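Local coordinates for amino acid adenylation domain-containing protein (Bacillus stratosphericus LAMA 585, PDB 6ULY) that probably selects an alpha-keto acid and activates it as the acyl adenylate, as the adenylation domain of a nonribosomal depsipeptide synthetase, at residues Arg55-Thr58 / Gly59-Leu63; Thr83-Trp86 / Ala87-Gly91; Leu401-Glu404 / Asp405-Gly408; Phe445-Glu448 / Gly449-Thr452; Pro514-Ile517 / Met518-Ser521. One frame throughout, in Å; residues are numbered along the deposited sequence.

Contact 1 (Arg55-Thr58 / Gly59-Leu63). With SO4 (sulfate ion), chain G.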
loop_
_atom_site.group_PDB
_atom_site.type_symbol
_atom_site.label_atom_id
_atom_site.label_comp_id
_atom_site.label_asym_id
_atom_site.label_seq_id
_atom_site.Cartn_x
_atom_site.Cartn_y
_atom_site.Cartn_z
ATOM N N ARG A 55 -0.753 41.121 -1.191
ATOM C CA ARG A 55 0.171 41.355 -2.297
ATOM C C ARG A 55 0.377 40.077 -3.099
ATOM O O ARG A 55 0.226 40.065 -4.327
ATOM C CB ARG A 55 1.504 41.891 -1.766
ATOM C CG ARG A 55 1.393 43.233 -1.054
ATOM C CD ARG A 55 2.757 43.811 -0.695
ATOM N NE ARG A 55 2.670 44.744 0.429
ATOM C CZ ARG A 55 2.220 45.993 0.335
ATOM N NH1 ARG A 55 1.805 46.466 -0.832
ATOM N NH2 ARG A 55 2.176 46.768 1.412
ATOM N N VAL A 56 0.707 38.978 -2.416
ATOM C CA VAL A 56 0.855 37.703 -3.115
ATOM C C VAL A 56 -0.426 37.356 -3.863
ATOM O O VAL A 56 -0.386 36.786 -4.963
ATOM C CB VAL A 56 1.257 36.593 -2.128
ATOM C CG1 VAL A 56 1.274 35.239 -2.829
ATOM C CG2 VAL A 56 2.615 36.895 -1.523
ATOM N N LEU A 57 -1.583 37.702 -3.289
ATOM C CA LEU A 57 -2.851 37.405 -3.950
ATOM C C LEU A 57 -2.948 38.099 -5.301
ATOM O O LEU A 57 -3.542 37.557 -6.241
ATOM C CB LEU A 57 -4.020 37.818 -3.053
ATOM C CG LEU A 57 -5.418 37.695 -3.663
ATOM C CD1 LEU A 57 -5.742 36.249 -4.029
ATOM C CD2 LEU A 57 -6.460 38.246 -2.698
ATOM N N THR A 58 -2.389 39.306 -5.416
ATOM C CA THR A 58 -2.412 40.001 -6.698
ATOM C C THR A 58 -1.708 39.184 -7.770
ATOM O O THR A 58 -2.203 39.059 -8.897
ATOM C CB THR A 58 -1.755 41.375 -6.570
ATOM O OG1 THR A 58 -2.522 42.198 -5.683
ATOM C CG2 THR A 58 -1.655 42.045 -7.936
ATOM N N GLY A 59 -0.541 38.631 -7.440
ATOM C CA GLY A 59 0.199 37.856 -8.420
ATOM C C GLY A 59 -0.489 36.554 -8.778
ATOM O O GLY A 59 -0.513 36.159 -9.947
ATOM N N LEU A 60 -1.059 35.870 -7.783
ATOM C CA LEU A 60 -1.747 34.611 -8.056
ATOM C C LEU A 60 -2.928 34.826 -8.994
ATOM O O LEU A 60 -3.126 34.055 -9.940
ATOM C CB LEU A 60 -2.206 33.966 -6.749
ATOM C CG LEU A 60 -1.093 33.566 -5.776
ATOM C CD1 LEU A 60 -1.672 32.955 -4.515
ATOM C CD2 LEU A 60 -0.111 32.607 -6.433
ATOM N N ARG A 61 -3.719 35.876 -8.754
ATOM C CA ARG A 61 -4.826 36.172 -9.658
ATOM C C ARG A 61 -4.320 36.613 -11.025
ATOM O O ARG A 61 -4.984 36.367 -12.038
ATOM C CB ARG A 61 -5.735 37.235 -9.041
ATOM C CG ARG A 61 -6.685 36.668 -7.997
ATOM C CD ARG A 61 -7.471 37.742 -7.270
ATOM N NE ARG A 61 -8.514 37.156 -6.433
ATOM C CZ ARG A 61 -9.108 37.778 -5.420
ATOM N NH1 ARG A 61 -8.762 39.016 -5.097
ATOM N NH2 ARG A 61 -10.045 37.153 -4.720
ATOM N N ALA A 62 -3.145 37.245 -11.079
ATOM C CA ALA A 62 -2.556 37.588 -12.369
ATOM C C ALA A 62 -2.193 36.340 -13.163
ATOM O O ALA A 62 -2.186 36.372 -14.400
ATOM C CB ALA A 62 -1.321 38.464 -12.169
ATOM N N LEU A 63 -1.890 35.239 -12.478
ATOM C CA LEU A 63 -1.583 33.975 -13.136
ATOM C C LEU A 63 -2.829 33.169 -13.475
ATOM O O LEU A 63 -2.703 32.064 -14.009
ATOM C CB LEU A 63 -0.649 33.146 -12.253
ATOM C CG LEU A 63 0.714 33.799 -12.007
ATOM C CD1 LEU A 63 1.503 33.064 -10.936
ATOM C CD2 LEU A 63 1.509 33.868 -13.303
HETATM S S SO4 G . -0.362 48.905 -1.367
HETATM O O1 SO4 G . -1.373 47.905 -1.328
HETATM O O2 SO4 G . 0.687 48.485 -2.251
HETATM O O3 SO4 G . -0.956 50.116 -1.896
HETATM O O4 SO4 G . 0.162 49.106 -0.023
#
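Arg-61 crosses Leu-57, one turn back along the same helix, touching it from CB as far as NH1. CB of Arg-61 starts beside the backbone, 3.6 Å from Leu-57 O, the carbonyl oxygen that also accepts the hydrogen bond from Arg-61 N. CG stays close to that oxygen, and CD, with the chain extended as far as NE, moves on to the leucine methyl CD1. NE passes 3.8 Å from Leu-57 CD1. At the far end CZ and NH1 turn to the other methyl, where Leu-57 CD2 comes within 3.4 Å of Arg-61 NH1; both methyls thus lie against one face of the guanidinium. Leu-57 offers its fork in this way because its CG is anti to the backbone N (chi1 174°). The charge itself is met outside the helix turn, by a salt bridge from NH1 to Asp-162 and a hydrogen bond to Ala-164 O. Earlier in the turn, Val-56 and Leu-60 run side by side, with Val-56 CG1 and Leu-60 CD1 4.1 Å apart. Arg-55 points elsewhere: its NH1 bonds to O2 of a sulfate at 2.7 Å, in the plane of the guanidinium, and NH1 also bonds to Leu-159 O; the anion, probably from the crystallisation liquor, also takes a bond from Arg-161 N. This is the last part of helix 46-62. Its Val-56 and Leu-60 pack on helix 78-91, and Leu-60 also reaches Leu-127 of strand 125-128.

Contact 2 (Thr83-Trp86 / Ala87-Gly91)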
loop_
_atom_site.group_PDB
_atom_site.type_symbol
_atom_site.label_atom_id
_atom_site.label_comp_id
_atom_site.label_asym_id
_atom_site.label_seq_id
_atom_site.Cartn_x
_atom_site.Cartn_y
_atom_site.Cartn_z
ATOM N N THR A 83 3.098 33.232 4.046
ATOM C CA THR A 83 2.461 34.281 3.256
ATOM C C THR A 83 1.673 33.689 2.099
ATOM O O THR A 83 0.553 34.128 1.809
ATOM C CB THR A 83 3.516 35.262 2.735
ATOM O OG1 THR A 83 4.218 35.837 3.840
ATOM C CG2 THR A 83 2.879 36.374 1.914
ATOM N N ALA A 84 2.252 32.699 1.418
ATOM C CA ALA A 84 1.560 32.056 0.308
ATOM C C ALA A 84 0.298 31.348 0.781
ATOM O O ALA A 84 -0.718 31.335 0.076
ATOM C CB ALA A 84 2.501 31.071 -0.385
ATOM N N PHE A 85 0.345 30.744 1.969
ATOM C CA PHE A 85 -0.826 30.056 2.498
ATOM C C PHE A 85 -1.986 31.020 2.693
ATOM O O PHE A 85 -3.131 30.712 2.341
ATOM C CB PHE A 85 -0.472 29.377 3.818
ATOM C CG PHE A 85 -1.648 28.771 4.522
ATOM C CD1 PHE A 85 -2.061 27.482 4.225
ATOM C CD2 PHE A 85 -2.337 29.485 5.491
ATOM C CE1 PHE A 85 -3.142 26.919 4.877
ATOM C CE2 PHE A 85 -3.419 28.926 6.146
ATOM C CZ PHE A 85 -3.822 27.640 5.836
ATOM N N TRP A 86 -1.710 32.197 3.250
ATOM C CA TRP A 86 -2.786 33.133 3.540
ATOM C C TRP A 86 -3.261 33.859 2.292
ATOM O O TRP A 86 -4.451 34.173 2.182
ATOM C CB TRP A 86 -2.330 34.106 4.615
ATOM C CG TRP A 86 -2.289 33.451 5.957
ATOM C CD1 TRP A 86 -1.185 33.054 6.644
ATOM C CD2 TRP A 86 -3.416 33.095 6.764
ATOM N NE1 TRP A 86 -1.551 32.484 7.839
ATOM C CE2 TRP A 86 -2.917 32.496 7.936
ATOM C CE3 TRP A 86 -4.799 33.232 6.614
ATOM C CZ2 TRP A 86 -3.750 32.035 8.950
ATOM C CZ3 TRP A 86 -5.622 32.776 7.622
ATOM C CH2 TRP A 86 -5.097 32.186 8.775
ATOM N N ALA A 87 -2.370 34.107 1.331
ATOM C CA ALA A 87 -2.830 34.579 0.031
ATOM C C ALA A 87 -3.871 33.625 -0.545
ATOM O O ALA A 87 -4.919 34.054 -1.044
ATOM C CB ALA A 87 -1.644 34.729 -0.922
ATOM N N CYS A 88 -3.604 32.318 -0.466
ATOM C CA CYS A 88 -4.558 31.331 -0.959
ATOM C C CYS A 88 -5.858 31.370 -0.164
ATOM O O CYS A 88 -6.950 31.309 -0.738
ATOM C CB CYS A 88 -3.934 29.937 -0.899
ATOM S SG CYS A 88 -2.594 29.660 -2.076
ATOM N N VAL A 89 -5.759 31.452 1.163
ATOM C CA VAL A 89 -6.950 31.620 1.991
ATOM C C VAL A 89 -7.761 32.826 1.533
ATOM O O VAL A 89 -8.991 32.766 1.444
ATOM C CB VAL A 89 -6.550 31.742 3.472
ATOM C CG1 VAL A 89 -7.735 32.220 4.307
ATOM C CG2 VAL A 89 -6.020 30.412 3.984
ATOM N N LEU A 90 -7.090 33.944 1.242
ATOM C CA LEU A 90 -7.814 35.142 0.821
ATOM C C LEU A 90 -8.479 34.932 -0.533
ATOM O O LEU A 90 -9.612 35.374 -0.751
ATOM C CB LEU A 90 -6.870 36.348 0.764
ATOM C CG LEU A 90 -6.335 36.867 2.097
ATOM C CD1 LEU A 90 -5.406 38.048 1.864
ATOM C CD2 LEU A 90 -7.476 37.254 3.026
ATOM N N GLY A 91 -7.795 34.264 -1.451
ATOM C CA GLY A 91 -8.332 34.069 -2.778
ATOM C C GLY A 91 -9.287 32.908 -2.927
ATOM O O GLY A 91 -9.825 32.706 -4.019
#
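Phe-85 carries the CG2 methyl of Val-89 over one face of its ring, a CH-pi contact with that methyl 4.1 Å from the ring centroid. The methyl sits toward the far rim, 3.7 Å from Phe-85 CE2. With its CG anti to the backbone N (chi1 173°), the ring leans along the helix toward the next turn. The other branch of the valine serves a second aromatic: Val-89 CG1 lies 3.9 Å from Trp-86 CE3, reaching the indole obliquely while the two side chains run alongside each other. The two aromatic groups also touch, Phe-85 CD2 standing 3.8 Å above the indole plane while Trp-86 CD1 lies at the edge of the phenyl ring. These residues belong to helix 78-91, the crossover of a beta-alpha-beta unit between strands 70-74 and 94-97, and regular i to i+4 bonds run through it, among them Leu-90 N to Trp-86 O at 2.8 Å. The aromatic side is buried against two other helices: Leu-18 of helix 18-26 touches Phe-85, Trp-86 and Val-89, and Leu-232 of helix 224-237 meets both aromatic residues. Trp-86 NE1 is satisfied there too, by a hydrogen bond to His-231 NE2.

Contact 3 (Leu401-Glu404 / Asp405-Gly408); sequences LLPE and DHIG
With CG of His-406 placed beside its own backbone N (chi1 -81°) and the ring turned by chi2 of -104°, the imidazole presents one face to the ring of Pro-403. The two sit on a bend in the connection between strands 391-395 and 408-413, neighbours in the five-stranded antiparallel sheet. Asp-405, with a left-handed backbone (phi 63°), reverses the chain and sets His-406 back alongside Pro-403. The contact is a CH-pi one: Pro-403 CD is 4.0 Å from the imidazole centroid, displaced toward the rim, while Pro-403 CG approaches His-406 CD2 to 3.6 Å. At the ring's edge, in its plane, Glu-404 O lies 3.3 Å from His-406 CD2, so the imidazole has a proline over one face and a carbonyl beside its rim. No direct hydrogen bond closes the bend. Instead a water spans it, donating to Pro-403 O at 2.8 Å and accepting from His-406 N at 3.0 Å, so that both polar backbone atoms are served by one bridging molecule. Glu-404 is directed the other way, its extended chain carrying the carboxylate to the turn of the adjoining hairpin, where OE1 accepts from Glu-448 N and OE2 from Gly-449 N; the two carboxylate oxygens thus take up two successive backbone N-H groups. The strand that follows is met by Leu-402, whose side chain leads across the bend toward it and brings its CD1 methyl to 3.8 Å from the alpha carbon CA of Gly-408.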
loop_
_atom_site.group_PDB
_atom_site.type_symbol
_atom_site.label_atom_id
_atom_site.label_comp_id
_atom_site.label_asym_id
_atom_site.label_seq_id
_atom_site.Cartn_x
_atom_site.Cartn_y
_atom_site.Cartn_z
ATOM N N LEU A 401 -17.311 -2.766 20.194
ATOM C CA LEU A 401 -16.772 -1.971 21.289
ATOM C C LEU A 401 -16.087 -2.871 22.309
ATOM O O LEU A 401 -16.604 -3.932 22.668
ATOM C CB LEU A 401 -17.900 -1.178 21.946
ATOM C CG LEU A 401 -17.524 -0.156 23.017
ATOM C CD1 LEU A 401 -16.601 0.934 22.462
ATOM C CD2 LEU A 401 -18.791 0.453 23.592
ATOM N N LEU A 402 -14.909 -2.459 22.759
ATOM C CA LEU A 402 -14.187 -3.172 23.802
ATOM C C LEU A 402 -14.311 -2.433 25.122
ATOM O O LEU A 402 -14.745 -1.279 25.168
ATOM C CB LEU A 402 -12.710 -3.319 23.428
ATOM C CG LEU A 402 -12.328 -4.440 22.464
ATOM C CD1 LEU A 402 -10.930 -4.194 21.915
ATOM C CD2 LEU A 402 -12.392 -5.796 23.143
ATOM N N PRO A 403 -13.946 -3.069 26.231
ATOM C CA PRO A 403 -13.880 -2.351 27.506
ATOM C C PRO A 403 -12.549 -1.621 27.638
ATOM O O PRO A 403 -11.624 -1.802 26.846
ATOM C CB PRO A 403 -14.015 -3.458 28.561
ATOM C CG PRO A 403 -13.974 -4.778 27.806
ATOM C CD PRO A 403 -13.577 -4.486 26.389
ATOM N N GLU A 404 -12.471 -0.776 28.660
ATOM C CA GLU A 404 -11.215 -0.101 28.942
ATOM C C GLU A 404 -10.149 -1.131 29.307
ATOM O O GLU A 404 -10.447 -2.265 29.691
ATOM C CB GLU A 404 -11.389 0.922 30.066
ATOM C CG GLU A 404 -12.191 2.157 29.670
ATOM C CD GLU A 404 -11.846 3.375 30.518
ATOM O OE1 GLU A 404 -11.308 3.192 31.631
ATOM O OE2 GLU A 404 -12.103 4.516 30.072
ATOM N N ASP A 405 -8.887 -0.729 29.153
ATOM C CA ASP A 405 -7.740 -1.594 29.444
ATOM C C ASP A 405 -7.715 -2.827 28.540
ATOM O O ASP A 405 -7.275 -3.906 28.950
ATOM C CB ASP A 405 -7.724 -2.010 30.920
ATOM C CG ASP A 405 -7.540 -0.830 31.860
ATOM O OD1 ASP A 405 -6.704 0.048 31.561
ATOM O OD2 ASP A 405 -8.235 -0.782 32.900
ATOM N N HIS A 406 -8.184 -2.673 27.302
ATOM C CA HIS A 406 -8.136 -3.723 26.290
ATOM C C HIS A 406 -7.567 -3.121 25.015
ATOM O O HIS A 406 -8.138 -2.170 24.471
ATOM C CB HIS A 406 -9.524 -4.314 26.021
ATOM C CG HIS A 406 -9.956 -5.343 27.019
ATOM N ND1 HIS A 406 -9.948 -6.695 26.744
ATOM C CD2 HIS A 406 -10.425 -5.220 28.284
ATOM C CE1 HIS A 406 -10.385 -7.360 27.799
ATOM N NE2 HIS A 406 -10.681 -6.488 28.746
ATOM N N ILE A 407 -6.453 -3.673 24.537
ATOM C CA ILE A 407 -5.841 -3.169 23.315
ATOM C C ILE A 407 -6.720 -3.516 22.124
ATOM O O ILE A 407 -7.063 -4.682 21.902
ATOM C CB ILE A 407 -4.426 -3.741 23.141
ATOM C CG1 ILE A 407 -3.497 -3.173 24.222
ATOM C CG2 ILE A 407 -3.902 -3.418 21.742
ATOM C CD1 ILE A 407 -2.095 -3.746 24.204
ATOM N N GLY A 408 -7.086 -2.500 21.347
ATOM C CA GLY A 408 -7.875 -2.701 20.150
ATOM C C GLY A 408 -7.630 -1.618 19.121
ATOM O O GLY A 408 -6.645 -0.879 19.210
HETATM O O HOH W 1 -9.468 -0.255 26.005
#

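Contact 4 (Phe445-Glu448 / Gly449-Thr452)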
loop_
_atom_site.group_PDB
_atom_site.type_symbol
_atom_site.label_atom_id
_atom_site.label_comp_id
_atom_site.label_asym_id
_atom_site.label_seq_id
_atom_site.Cartn_x
_atom_site.Cartn_y
_atom_site.Cartn_z
ATOM N N PHE A 445 -5.502 1.551 23.799
ATOM C CA PHE A 445 -6.561 1.285 24.756
ATOM C C PHE A 445 -6.983 2.592 25.407
ATOM O O PHE A 445 -6.310 3.619 25.291
ATOM C CB PHE A 445 -6.119 0.266 25.816
ATOM C CG PHE A 445 -4.933 0.701 26.616
ATOM C CD1 PHE A 445 -5.101 1.369 27.820
ATOM C CD2 PHE A 445 -3.648 0.444 26.168
ATOM C CE1 PHE A 445 -4.009 1.775 28.559
ATOM C CE2 PHE A 445 -2.550 0.851 26.904
ATOM C CZ PHE A 445 -2.732 1.514 28.102
ATOM N N LEU A 446 -8.123 2.545 26.082
ATOM C CA LEU A 446 -8.615 3.652 26.883
ATOM C C LEU A 446 -8.550 3.257 28.351
ATOM O O LEU A 446 -8.803 2.102 28.707
ATOM C CB LEU A 446 -10.045 4.031 26.486
ATOM C CG LEU A 446 -10.163 4.918 25.243
ATOM C CD1 LEU A 446 -11.593 4.959 24.727
ATOM C CD2 LEU A 446 -9.680 6.328 25.541
ATOM N N HIS A 447 -8.180 4.215 29.194
ATOM C CA HIS A 447 -8.036 3.979 30.627
ATOM C C HIS A 447 -8.423 5.273 31.323
ATOM O O HIS A 447 -7.736 6.286 31.165
ATOM C CB HIS A 447 -6.608 3.563 30.974
ATOM C CG HIS A 447 -6.350 3.454 32.444
ATOM N ND1 HIS A 447 -6.489 2.273 33.138
ATOM C CD2 HIS A 447 -5.960 4.381 33.351
ATOM C CE1 HIS A 447 -6.197 2.475 34.411
ATOM N NE2 HIS A 447 -5.874 3.746 34.567
ATOM N N GLU A 448 -9.525 5.247 32.072
ATOM C CA GLU A 448 -10.063 6.452 32.704
ATOM C C GLU A 448 -10.353 7.532 31.668
ATOM O O GLU A 448 -10.190 8.728 31.932
ATOM C CB GLU A 448 -9.115 6.986 33.782
ATOM C CG GLU A 448 -8.796 5.987 34.888
ATOM C CD GLU A 448 -10.017 5.590 35.698
ATOM O OE1 GLU A 448 -10.900 6.448 35.914
ATOM O OE2 GLU A 448 -10.094 4.414 36.114
ATOM N N GLY A 449 -10.779 7.116 30.477
ATOM C CA GLY A 449 -11.097 8.047 29.414
ATOM C C GLY A 449 -9.901 8.612 28.687
ATOM O O GLY A 449 -10.074 9.493 27.837
ATOM N N ARG A 450 -8.698 8.133 28.987
ATOM C CA ARG A 450 -7.469 8.643 28.396
ATOM C C ARG A 450 -6.908 7.610 27.430
ATOM O O ARG A 450 -6.796 6.428 27.770
ATOM C CB ARG A 450 -6.450 8.981 29.488
ATOM C CG ARG A 450 -6.969 9.999 30.506
ATOM C CD ARG A 450 -5.903 10.404 31.512
ATOM N NE ARG A 450 -5.457 9.283 32.338
ATOM C CZ ARG A 450 -5.908 9.010 33.561
ATOM N NH1 ARG A 450 -6.834 9.773 34.128
ATOM N NH2 ARG A 450 -5.426 7.965 34.221
ATOM N N LEU A 451 -6.565 8.058 26.225
ATOM C CA LEU A 451 -6.072 7.165 25.188
ATOM C C LEU A 451 -4.597 6.852 25.399
ATOM O O LEU A 451 -3.814 7.715 25.800
ATOM C CB LEU A 451 -6.267 7.799 23.810
ATOM C CG LEU A 451 -5.659 7.065 22.617
ATOM C CD1 LEU A 451 -6.390 5.748 22.367
ATOM C CD2 LEU A 451 -5.699 7.954 21.387
ATOM N N THR A 452 -4.218 5.610 25.108
ATOM C CA THR A 452 -2.817 5.203 25.120
ATOM C C THR A 452 -2.581 4.341 23.888
ATOM O O THR A 452 -3.178 3.267 23.757
ATOM C CB THR A 452 -2.460 4.441 26.398
ATOM O OG1 THR A 452 -2.560 5.319 27.526
ATOM C CG2 THR A 452 -1.047 3.900 26.325
#
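Phe-445 and Thr-452 pair two rungs from the tip of a beta hairpin with a two-residue loop, joined through backbone and side chains alike. Of the four backbone hydrogen bonds, two link this pair, Phe-445 N to Thr-452 O and Thr-452 N to Phe-445 O, each 2.9 Å long. The other two link His-447 with Arg-450 around a type I' turn. There the Arg-450 N-H approaches His-447 O at 3.0 Å from well above the carbonyl plane, 65° out of it. Glu-448 and Gly-449 make the turn, both with positive phi. The aromatic contact is CH-pi: Thr-452 CB stands over one face of the Phe-445 ring, 3.7 Å from its centroid, and Thr-452 CG2 leans on the rim at Phe-445 CZ. Phe-445 reaches this place with CG between its backbone N and carbonyl carbon (chi1 60°), which folds the ring over the partner strand. Among the polar side chains, Arg-450 bends at chi3 so that its guanidinium covers Glu-448 CB, 3.6 Å from NH1. Arg-450 NH2 lies in the plane of the imidazole, at its edge, 3.7 Å from His-447 CD2. The polar ends have partners outside the hairpin: NE of Arg-450 forms a salt bridge with Glu-382, and His-447 ND1 is hydrogen-bonded to Asp-405 OD1. Apolar packing falls to Leu-446 and Leu-451 on the other face of the sheet. The hairpin lies at one edge of the five-stranded antiparallel sheet, where 450-456 is the outermost strand within the chain, its leucines packing on Ile-394 of strand 391-395 and its Phe-445 on Leu-356 of strand 355-359.

Contact 5 (Pro514-Ile517 / Met518-Ser521); sequences PAYI and MRAS
Residues 514-521 form the first two turns of helix 514-532, with i to i+4 hydrogen bonds in unbroken succession from Met-518 N to Pro-514 O (3.0 Å) through to Ser-521 N to Ile-517 O. The last acceptor carries a second bond: Ser-521 OG also donates to Ile-517 O, at 2.9 Å, with OG anti to the serine's carbonyl carbon (chi1 -64°), which turns the hydroxyl back toward the preceding turn. The two donors reach the oxygen from opposite faces of its plane, which lets one carbonyl take both. On another side of the helix Tyr-516 and Arg-519 slant across one another. Arg-519, bent at chi3, brings its NH1 to 3.7 Å from Tyr-516 CE1, with ring and guanidinium planes 67° apart. The Met-518 side chain runs outward past Pro-514 O, 3.5 Å from its CG, before bending at chi3. The helix connects strands 502-509 and 539-543 in a beta-alpha-beta unit, probably of the small C-terminal subdomain. Ile-517 packs on Pro-509 and Gln-543, Ala-520 and Ser-521 on Phe-507, while Met-518 touches Gln-543 of the second subunit.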
loop_
_atom_site.group_PDB
_atom_site.type_symbol
_atom_site.label_atom_id
_atom_site.label_comp_id
_atom_site.label_asym_id
_atom_site.label_seq_id
_atom_site.Cartn_x
_atom_site.Cartn_y
_atom_site.Cartn_z
ATOM N N PRO A 514 32.771 -15.188 16.956
ATOM C CA PRO A 514 32.049 -15.715 15.796
ATOM C C PRO A 514 31.347 -17.071 16.015
ATOM O O PRO A 514 30.191 -17.218 15.607
ATOM C CB PRO A 514 33.132 -15.815 14.699
ATOM C CG PRO A 514 34.468 -15.695 15.411
ATOM C CD PRO A 514 34.176 -14.874 16.648
ATOM N N ALA A 515 32.021 -18.045 16.636
ATOM C CA ALA A 515 31.401 -19.364 16.911
ATOM C C ALA A 515 30.214 -19.185 17.867
ATOM O O ALA A 515 29.132 -19.778 17.627
ATOM C CB ALA A 515 32.414 -20.343 17.459
ATOM N N TYR A 516 30.406 -18.393 18.918
ATOM C CA TYR A 516 29.366 -18.144 19.941
ATOM C C TYR A 516 28.136 -17.549 19.260
ATOM O O TYR A 516 27.006 -17.927 19.616
ATOM C CB TYR A 516 29.875 -17.206 21.043
ATOM C CG TYR A 516 29.021 -17.209 22.290
ATOM C CD1 TYR A 516 29.193 -18.180 23.272
ATOM C CD2 TYR A 516 28.011 -16.275 22.484
ATOM C CE1 TYR A 516 28.396 -18.219 24.411
ATOM C CE2 TYR A 516 27.217 -16.286 23.625
ATOM C CZ TYR A 516 27.402 -17.269 24.589
ATOM O OH TYR A 516 26.612 -17.297 25.707
ATOM N N ILE A 517 28.348 -16.631 18.325
ATOM C CA ILE A 517 27.230 -15.935 17.629
ATOM C C ILE A 517 26.499 -16.938 16.729
ATOM O O ILE A 517 25.249 -16.926 16.708
ATOM C CB ILE A 517 27.736 -14.710 16.843
ATOM C CG1 ILE A 517 28.198 -13.597 17.791
ATOM C CG2 ILE A 517 26.664 -14.207 15.877
ATOM C CD1 ILE A 517 29.021 -12.509 17.122
ATOM N N MET A 518 27.240 -17.770 16.003
ATOM C CA MET A 518 26.623 -18.754 15.086
ATOM C C MET A 518 25.843 -19.797 15.895
ATOM O O MET A 518 24.754 -20.189 15.444
ATOM C CB MET A 518 27.687 -19.401 14.199
ATOM C CG MET A 518 28.128 -18.467 13.086
ATOM S SD MET A 518 29.400 -19.158 12.022
ATOM C CE MET A 518 28.485 -20.503 11.264
ATOM N N ARG A 519 26.328 -20.185 17.071
ATOM C CA ARG A 519 25.577 -21.123 17.938
ATOM C C ARG A 519 24.249 -20.485 18.375
ATOM O O ARG A 519 23.183 -21.127 18.203
ATOM C CB ARG A 519 26.392 -21.507 19.166
ATOM C CG ARG A 519 25.635 -22.418 20.116
ATOM C CD ARG A 519 26.317 -22.486 21.465
ATOM N NE ARG A 519 27.753 -22.656 21.302
ATOM C CZ ARG A 519 28.658 -22.327 22.202
ATOM N NH1 ARG A 519 28.272 -21.809 23.356
ATOM N NH2 ARG A 519 29.941 -22.524 21.939
ATOM N N ALA A 520 24.292 -19.272 18.928
ATOM C CA ALA A 520 23.073 -18.593 19.420
ATOM C C ALA A 520 22.084 -18.429 18.265
ATOM O O ALA A 520 20.888 -18.669 18.496
ATOM C CB ALA A 520 23.397 -17.268 20.060
ATOM N N SER A 521 22.562 -18.042 17.076
ATOM C CA SER A 521 21.710 -17.785 15.881
ATOM C C SER A 521 20.951 -19.053 15.483
ATOM O O SER A 521 19.740 -18.964 15.204
ATOM C CB SER A 521 22.528 -17.263 14.734
ATOM O OG SER A 521 23.092 -16.007 15.072
#

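Contacts 1 and 2 belong to two helices packed together, their centres 10 Å apart, with Val-56 CG1 3.5 Å from Ala-87 CB and Leu-57 CD1 3.6 Å from Gly-91 CA. Contacts 3 and 4 make a second pair, 9 Å between centres, on the opposite side of the chain's centre from the first. In that pair Glu-404 CB packs 3.2 Å from Leu-446 O. Contact 4 comes nearer the bound keto acyl adenylate, the side chain of Leu-451 being about 8 Å from it, whereas the side chain of Ile-407 in contact 3 is about 13 Å away. Contact 5 stands apart, its centre about 67 Å from that of contact 1 and 43 Å from that of contact 4.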